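Local coordinates for envelopment polyprotein (Bovine Schmallenberg virus BH80/Germany/2011, PDB 7A56) that probably fuses the viral envelope with host membranes during entry, as a class II fusion glycoprotein (Gc) caught here in its postfusion conformation, at residues Val356-Ile361 / Cys375-Ser380; Leu379-Ile384 / Ile400-Met405. All blocks are in the same frame, centred on the assembly; numbering follows the deposited sequence.

Interaction 1 of 2, residues Val356-Ile361 / Cys375-Ser380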
ATOM      1  N   VAL A 356      13.544  31.374  -1.601  1.00 43.98           N
ATOM      2  CA  VAL A 356      12.322  31.169  -0.820  1.00 43.99           C
ATOM      3  C   VAL A 356      12.511  31.836   0.532  1.00 45.14           C
ATOM      4  O   VAL A 356      13.598  31.765   1.116  1.00 43.93           O
ATOM      5  CB  VAL A 356      11.988  29.673  -0.646  1.00 45.50           C
ATOM      6  CG1 VAL A 356      10.711  29.493   0.171  1.00 45.47           C
ATOM      7  CG2 VAL A 356      11.859  28.993  -1.998  1.00 43.89           C
ATOM      8  N   THR A 357      11.474  32.533   1.005  1.00 45.82           N
ATOM      9  CA  THR A 357      11.443  33.052   2.362  1.00 46.13           C
ATOM     10  C   THR A 357      10.171  32.571   3.055  1.00 44.91           C
ATOM     11  O   THR A 357       9.093  32.524   2.448  1.00 42.78           O
ATOM     12  CB  THR A 357      11.500  34.599   2.413  1.00 49.89           C
ATOM     13  OG1 THR A 357      10.399  35.150   1.669  1.00 50.04           O
ATOM     14  CG2 THR A 357      12.853  35.149   1.856  1.00 50.82           C
ATOM     15  N   ILE A 358      10.296  32.214   4.330  1.00 46.19           N
ATOM     16  CA  ILE A 358       9.127  31.923   5.165  1.00 46.08           C
ATOM     17  C   ILE A 358       8.709  33.221   5.840  1.00 48.56           C
ATOM     18  O   ILE A 358       9.309  33.640   6.828  1.00 47.37           O
ATOM     19  CB  ILE A 358       9.414  30.833   6.186  1.00 46.28           C
ATOM     20  CG1 ILE A 358       9.801  29.550   5.451  1.00 42.06           C
ATOM     21  CG2 ILE A 358       8.178  30.695   7.119  1.00 48.49           C
ATOM     22  CD1 ILE A 358      10.346  28.455   6.323  1.00 41.33           C
ATOM     23  N   ASP A 359       7.691  33.884   5.286  1.00 50.22           N
ATOM     24  CA  ASP A 359       7.352  35.219   5.756  1.00 53.64           C
ATOM     25  C   ASP A 359       6.672  35.157   7.107  1.00 55.47           C
ATOM     26  O   ASP A 359       6.893  36.024   7.959  1.00 57.22           O
ATOM     27  CB  ASP A 359       6.459  35.933   4.740  1.00 54.67           C
ATOM     28  CG  ASP A 359       7.096  35.996   3.357  1.00 54.54           C
ATOM     29  OD1 ASP A 359       8.336  36.008   3.306  1.00 54.92           O
ATOM     30  OD2 ASP A 359       6.375  36.032   2.336  1.00 53.53           O
ATOM     31  N   GLU A 360       5.847  34.143   7.328  1.00 54.83           N
ATOM     32  CA  GLU A 360       5.395  33.952   8.699  1.00 56.50           C
ATOM     33  C   GLU A 360       5.045  32.496   8.911  1.00 52.24           C
ATOM     34  O   GLU A 360       4.892  31.729   7.957  1.00 49.57           O
ATOM     35  CB  GLU A 360       4.228  34.854   9.050  1.00 63.28           C
ATOM     36  CG  GLU A 360       3.210  35.133   7.992  1.00 67.65           C
ATOM     37  CD  GLU A 360       2.095  36.018   8.546  1.00 75.30           C
ATOM     38  OE1 GLU A 360       2.072  37.231   8.221  1.00 79.90           O
ATOM     39  OE2 GLU A 360       1.264  35.504   9.344  1.00 76.92           O
ATOM     40  N   ILE A 361       4.962  32.120  10.185  1.00 53.35           N
ATOM     41  CA  ILE A 361       4.624  30.755  10.582  1.00 51.45           C
ATOM     42  C   ILE A 361       3.866  30.815  11.899  1.00 51.65           C
ATOM     43  O   ILE A 361       4.319  31.433  12.869  1.00 52.54           O
ATOM     44  CB  ILE A 361       5.871  29.853  10.701  1.00 52.85           C
ATOM     45  CG1 ILE A 361       5.497  28.478  11.250  1.00 52.90           C
ATOM     46  CG2 ILE A 361       6.947  30.517  11.557  1.00 56.48           C
ATOM     47  CD1 ILE A 361       6.664  27.473  11.187  1.00 52.00           C
ATOM     48  N   CYS A 375       0.561  23.809  11.339  1.00 51.65           N
ATOM     49  CA  CYS A 375       1.265  25.059  11.060  1.00 51.57           C
ATOM     50  C   CYS A 375       0.755  25.677   9.768  1.00 50.03           C
ATOM     51  O   CYS A 375       0.678  25.001   8.741  1.00 46.89           O
ATOM     52  CB  CYS A 375       2.784  24.846  10.953  1.00 50.70           C
ATOM     53  SG  CYS A 375       3.595  24.298  12.505  1.00 52.31           S
ATOM     54  N   ALA A 376       0.401  26.962   9.832  1.00 52.32           N
ATOM     55  CA  ALA A 376       0.194  27.799   8.653  1.00 50.53           C
ATOM     56  C   ALA A 376       1.471  28.578   8.349  1.00 47.13           C
ATOM     57  O   ALA A 376       1.995  29.300   9.204  1.00 47.92           O
ATOM     58  CB  ALA A 376      -0.972  28.769   8.871  1.00 52.46           C
ATOM     59  N   LEU A 377       1.955  28.446   7.131  1.00 45.98           N
ATOM     60  CA  LEU A 377       3.101  29.187   6.640  1.00 46.16           C
ATOM     61  C   LEU A 377       2.653  30.179   5.572  1.00 46.37           C
ATOM     62  O   LEU A 377       1.837  29.848   4.696  1.00 45.07           O
ATOM     63  CB  LEU A 377       4.146  28.226   6.055  1.00 43.49           C
ATOM     64  CG  LEU A 377       5.011  27.432   7.051  1.00 45.60           C
ATOM     65  CD1 LEU A 377       4.217  26.370   7.788  1.00 46.22           C
ATOM     66  CD2 LEU A 377       6.174  26.765   6.334  1.00 43.61           C
ATOM     67  N   LYS A 378       3.223  31.382   5.616  1.00 46.36           N
ATOM     68  CA  LYS A 378       3.233  32.268   4.455  1.00 48.42           C
ATOM     69  C   LYS A 378       4.636  32.272   3.838  1.00 44.02           C
ATOM     70  O   LYS A 378       5.610  32.663   4.504  1.00 43.38           O
ATOM     71  CB  LYS A 378       2.792  33.683   4.836  1.00 55.14           C
ATOM     72  CG  LYS A 378       1.323  33.783   5.236  1.00 61.09           C
ATOM     73  CD  LYS A 378       0.703  35.051   4.676  1.00 67.53           C
ATOM     74  CE  LYS A 378      -0.692  35.278   5.230  1.00 72.96           C
ATOM     75  NZ  LYS A 378      -0.710  36.038   6.525  1.00 76.66           N
ATOM     76  N   LEU A 379       4.708  31.862   2.569  1.00 44.15           N
ATOM     77  CA  LEU A 379       5.949  31.678   1.806  1.00 45.11           C
ATOM     78  C   LEU A 379       6.008  32.650   0.643  1.00 44.39           C
ATOM     79  O   LEU A 379       4.995  32.880  -0.028  1.00 45.03           O
ATOM     80  CB  LEU A 379       6.076  30.283   1.191  1.00 47.06           C
ATOM     81  CG  LEU A 379       6.235  29.105   2.125  1.00 52.36           C
ATOM     82  CD1 LEU A 379       6.816  27.954   1.363  1.00 49.82           C
ATOM     83  CD2 LEU A 379       7.109  29.502   3.288  1.00 53.90           C
ATOM     84  N   SER A 380       7.208  33.178   0.389  1.00 42.21           N
ATOM     85  CA  SER A 380       7.545  33.889  -0.847  1.00 42.83           C
ATOM     86  C   SER A 380       8.541  33.055  -1.648  1.00 37.61           C
ATOM     87  O   SER A 380       9.397  32.376  -1.079  1.00 37.46           O
ATOM     88  CB  SER A 380       8.132  35.271  -0.562  1.00 44.37           C
ATOM     89  OG  SER A 380       7.112  36.178  -0.213  1.00 49.23           O
TER

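Interaction 2 of 2, residues Leu379-Ile384 / Ile400-Met405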
ATOM      1  N   LEU A 379       4.708  31.862   2.569  1.00 44.15           N
ATOM      2  CA  LEU A 379       5.949  31.678   1.806  1.00 45.11           C
ATOM      3  C   LEU A 379       6.008  32.650   0.643  1.00 44.39           C
ATOM      4  O   LEU A 379       4.995  32.880  -0.028  1.00 45.03           O
ATOM      5  CB  LEU A 379       6.076  30.283   1.191  1.00 47.06           C
ATOM      6  CG  LEU A 379       6.235  29.105   2.125  1.00 52.36           C
ATOM      7  CD1 LEU A 379       6.816  27.954   1.363  1.00 49.82           C
ATOM      8  CD2 LEU A 379       7.109  29.502   3.288  1.00 53.90           C
ATOM      9  N   SER A 380       7.208  33.178   0.389  1.00 42.21           N
ATOM     10  CA  SER A 380       7.545  33.889  -0.847  1.00 42.83           C
ATOM     11  C   SER A 380       8.541  33.055  -1.648  1.00 37.61           C
ATOM     12  O   SER A 380       9.397  32.376  -1.079  1.00 37.46           O
ATOM     13  CB  SER A 380       8.132  35.271  -0.562  1.00 44.37           C
ATOM     14  OG  SER A 380       7.112  36.178  -0.213  1.00 49.23           O
ATOM     15  N   THR A 381       8.389  33.065  -2.964  1.00 38.36           N
ATOM     16  CA  THR A 381       9.321  32.333  -3.815  1.00 35.60           C
ATOM     17  C   THR A 381       9.460  33.076  -5.128  1.00 36.59           C
ATOM     18  O   THR A 381       8.516  33.714  -5.612  1.00 36.47           O
ATOM     19  CB  THR A 381       8.866  30.869  -4.042  1.00 36.37           C
ATOM     20  OG1 THR A 381       9.767  30.210  -4.936  1.00 34.61           O
ATOM     21  CG2 THR A 381       7.410  30.795  -4.614  1.00 36.70           C
ATOM     22  N   ASN A 382      10.665  33.032  -5.684  1.00 35.48           N
ATOM     23  CA  ASN A 382      10.893  33.681  -6.972  1.00 37.23           C
ATOM     24  C   ASN A 382      10.559  32.758  -8.153  1.00 34.82           C
ATOM     25  O   ASN A 382      10.702  33.180  -9.316  1.00 35.95           O
ATOM     26  CB  ASN A 382      12.347  34.222  -7.050  1.00 38.64           C
ATOM     27  CG  ASN A 382      13.425  33.117  -7.027  1.00 37.42           C
ATOM     28  OD1 ASN A 382      13.237  32.011  -6.530  1.00 37.34           O
ATOM     29  ND2 ASN A 382      14.573  33.446  -7.574  1.00 40.93           N
ATOM     30  N   THR A 383      10.027  31.560  -7.883  1.00 32.49           N
ATOM     31  CA  THR A 383       9.807  30.567  -8.923  1.00 31.38           C
ATOM     32  C   THR A 383       8.819  29.498  -8.444  1.00 30.66           C
ATOM     33  O   THR A 383       8.804  29.116  -7.280  1.00 26.99           O
ATOM     34  CB  THR A 383      11.127  29.889  -9.378  1.00 31.54           C
ATOM     35  OG1 THR A 383      10.877  29.026 -10.496  1.00 29.92           O
ATOM     36  CG2 THR A 383      11.843  29.084  -8.273  1.00 28.47           C
ATOM     37  N   ILE A 384       8.035  28.997  -9.389  1.00 31.62           N
ATOM     38  CA  ILE A 384       7.442  27.679  -9.241  1.00 29.94           C
ATOM     39  C   ILE A 384       8.565  26.695  -9.018  1.00 27.34           C
ATOM     40  O   ILE A 384       9.588  26.749  -9.704  1.00 27.58           O
ATOM     41  CB  ILE A 384       6.653  27.321 -10.508  1.00 31.38           C
ATOM     42  CG1 ILE A 384       5.471  28.291 -10.681  1.00 32.23           C
ATOM     43  CG2 ILE A 384       6.225  25.820 -10.467  1.00 30.82           C
ATOM     44  CD1 ILE A 384       4.833  28.214 -12.065  1.00 35.16           C
ATOM     45  N   ILE A 400       7.693  19.947  -0.725  1.00 26.35           N
ATOM     46  CA  ILE A 400       6.518  20.794  -0.882  1.00 29.12           C
ATOM     47  C   ILE A 400       6.661  21.610  -2.167  1.00 28.67           C
ATOM     48  O   ILE A 400       7.726  22.173  -2.451  1.00 27.41           O
ATOM     49  CB  ILE A 400       6.314  21.708   0.351  1.00 29.79           C
ATOM     50  CG1 ILE A 400       4.902  22.342   0.365  1.00 28.86           C
ATOM     51  CG2 ILE A 400       7.471  22.729   0.447  1.00 29.49           C
ATOM     52  CD1 ILE A 400       4.587  23.107   1.678  1.00 33.77           C
ATOM     53  N   ALA A 401       5.582  21.682  -2.951  1.00 30.08           N
ATOM     54  CA  ALA A 401       5.626  22.508  -4.153  1.00 32.37           C
ATOM     55  C   ALA A 401       5.407  23.962  -3.762  1.00 29.67           C
ATOM     56  O   ALA A 401       4.520  24.268  -2.979  1.00 28.22           O
ATOM     57  CB  ALA A 401       4.554  22.083  -5.151  1.00 29.93           C
ATOM     58  N   VAL A 402       6.217  24.856  -4.316  1.00 26.11           N
ATOM     59  CA  VAL A 402       6.092  26.286  -4.053  1.00 29.57           C
ATOM     60  C   VAL A 402       5.654  26.981  -5.334  1.00 31.40           C
ATOM     61  O   VAL A 402       5.964  26.541  -6.460  1.00 32.28           O
ATOM     62  CB  VAL A 402       7.394  26.921  -3.492  1.00 30.31           C
ATOM     63  CG1 VAL A 402       7.797  26.206  -2.163  1.00 30.66           C
ATOM     64  CG2 VAL A 402       8.553  26.887  -4.498  1.00 27.08           C
ATOM     65  N   ASP A 403       4.955  28.081  -5.152  1.00 31.61           N
ATOM     66  CA  ASP A 403       4.197  28.698  -6.226  1.00 34.12           C
ATOM     67  C   ASP A 403       4.141  30.192  -5.942  1.00 37.24           C
ATOM     68  O   ASP A 403       3.684  30.592  -4.871  1.00 39.66           O
ATOM     69  CB  ASP A 403       2.806  28.043  -6.279  1.00 36.75           C
ATOM     70  CG  ASP A 403       1.842  28.683  -7.292  1.00 40.54           C
ATOM     71  OD1 ASP A 403       2.262  29.413  -8.198  1.00 41.62           O
ATOM     72  OD2 ASP A 403       0.625  28.425  -7.174  1.00 42.62           O
ATOM     73  N   PRO A 404       4.676  31.035  -6.833  1.00 35.14           N
ATOM     74  CA  PRO A 404       4.475  32.482  -6.694  1.00 37.52           C
ATOM     75  C   PRO A 404       3.021  32.918  -6.588  1.00 38.03           C
ATOM     76  O   PRO A 404       2.784  34.016  -6.109  1.00 40.33           O
ATOM     77  CB  PRO A 404       5.113  33.055  -7.973  1.00 37.07           C
ATOM     78  CG  PRO A 404       6.050  32.001  -8.453  1.00 33.84           C
ATOM     79  CD  PRO A 404       5.434  30.686  -8.040  1.00 34.59           C
ATOM     80  N   MET A 405       2.058  32.162  -7.114  1.00 36.70           N
ATOM     81  CA  MET A 405       0.666  32.601  -7.101  1.00 38.16           C
ATOM     82  C   MET A 405      -0.046  32.106  -5.856  1.00 39.11           C
ATOM     83  O   MET A 405      -1.256  32.329  -5.723  1.00 41.33           O
ATOM     84  CB  MET A 405      -0.113  32.090  -8.329  1.00 39.50           C
ATOM     85  CG  MET A 405       0.499  32.374  -9.692  1.00 45.28           C
ATOM     86  SD  MET A 405       0.567  34.140  -9.887  1.00 56.29           S
ATOM     87  CE  MET A 405      -1.121  34.644  -9.836  1.00 54.60           C
TER

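Interaction 1 of 2, residues Val356-Ile361 / Cys375-Ser380
E360 and K378 run side by side and point the same way, with their aliphatic parts alongside each other, CG of E360 3.5 Å from CB of K378. E360 places CG between its backbone N and carbonyl carbon (chi1 36°), then stays extended, while K378 bends at chi2 and chi4, and NZ ends 3.5 Å from E360 OE1 in a loose salt bridge. On the same face the D359 carboxylate is gripped at both oxygens. S380 OG donates to the syn lone pair of D359 OD2 at 2.7 Å, and T357 OG1 donates to D359 OD1 at 2.8 Å from the syn side, somewhat out of the plane; two bonds thus fix the rotation of the group. Underneath lies a classic beta bulge. D359 and E360 both face K378, whose carbonyl O accepts from both amides: E360 N at 3.2 Å in the carbonyl plane, whereas the modelled D359 N distance is too short to trust in detail. Either side of the bulge the antiparallel pairing is regular, with T357 and S380 exchanging two backbone bonds. On the other face I358 lies alongside L379, tightly packed with CG1 3.5 Å from L379 CD2, and I361 CG1 comes to 4.3 Å from L377 CD1. The two strands form a hairpin, tied across by the C363-C375 disulfide. Strand 356-365 is an edge strand of its four-stranded sheet, strand 408-414 flanks 373-381 on its far side, and the aliphatic face packs on strands 422-426 and 429-433, the second sheet of a beta sandwich.

Interaction 2 of 2, residues Leu379-Ile384 / Ile400-Met405
T381 meets V402 with OG1 swung opposite its own backbone N (chi1 177°), which leaves CG2 between the N and the carbonyl carbon, and V402 turns CG1 away from its carbonyl carbon (chi1 -59°), leaving its own CG2 between N and carbonyl carbon. These rotations bring V402 CG2 to 3.6 Å from T381 OG1, the two side chains crossing at a slant. The same methyl also rests against T383 O. That carbonyl takes the T381 hydroxyl proton in its plane, on a lone pair, at 2.8 Å, a bond that holds T381 OG1 toward the turn and directs T381 CG2 at the 403-404 peptide, 3.5 Å from P404 N. The other branch of V402, CG1, meets L379 CD1 at 4.1 Å, the two side chains crossing at about a right angle. The P404 ring closes the contact: its CD sits 3.4 Å from I384 N and also touches I384 CG1, the isoleucine lying crosswise to the ring. No hydrogen bond joins the segments; a CA-H...O contact runs from I384 CA to V402 O at 3.3 Å. D403 shapes the second segment with an Asx turn, M405 N giving to D403 OD1 at 3.0 Å from well above the carboxylate plane. Residues 379-384 leave one sheet of the sandwich and lead into strand 385-391 of the other, next to strand 399-402, so the contact lies where the sheets join. Y409 of strand 408-414 and V426 of strand 422-426 cover L379 and I400, while the loop at P50, A51 and I53 takes up I384 and T383.

Overall arrangement
Both interactions draw on strand 373-381 and share L379 and S380, and they touch where V356 packs on T381. Interaction 1 pairs neighbouring strands within one sheet: backbone hydrogen bonds set its register, its charged and hydroxyl groups lie on the more exposed face, and its aliphatic face is turned into the sandwich. Interaction 2 works between sheets, at the connection that follows the same strand, and depends on methyl, proline and carbonyl packing with no hydrogen bond between its segments. L379 belongs to the buried interior in both. Both lie within what is probably the compact third domain of a class II fusion protein.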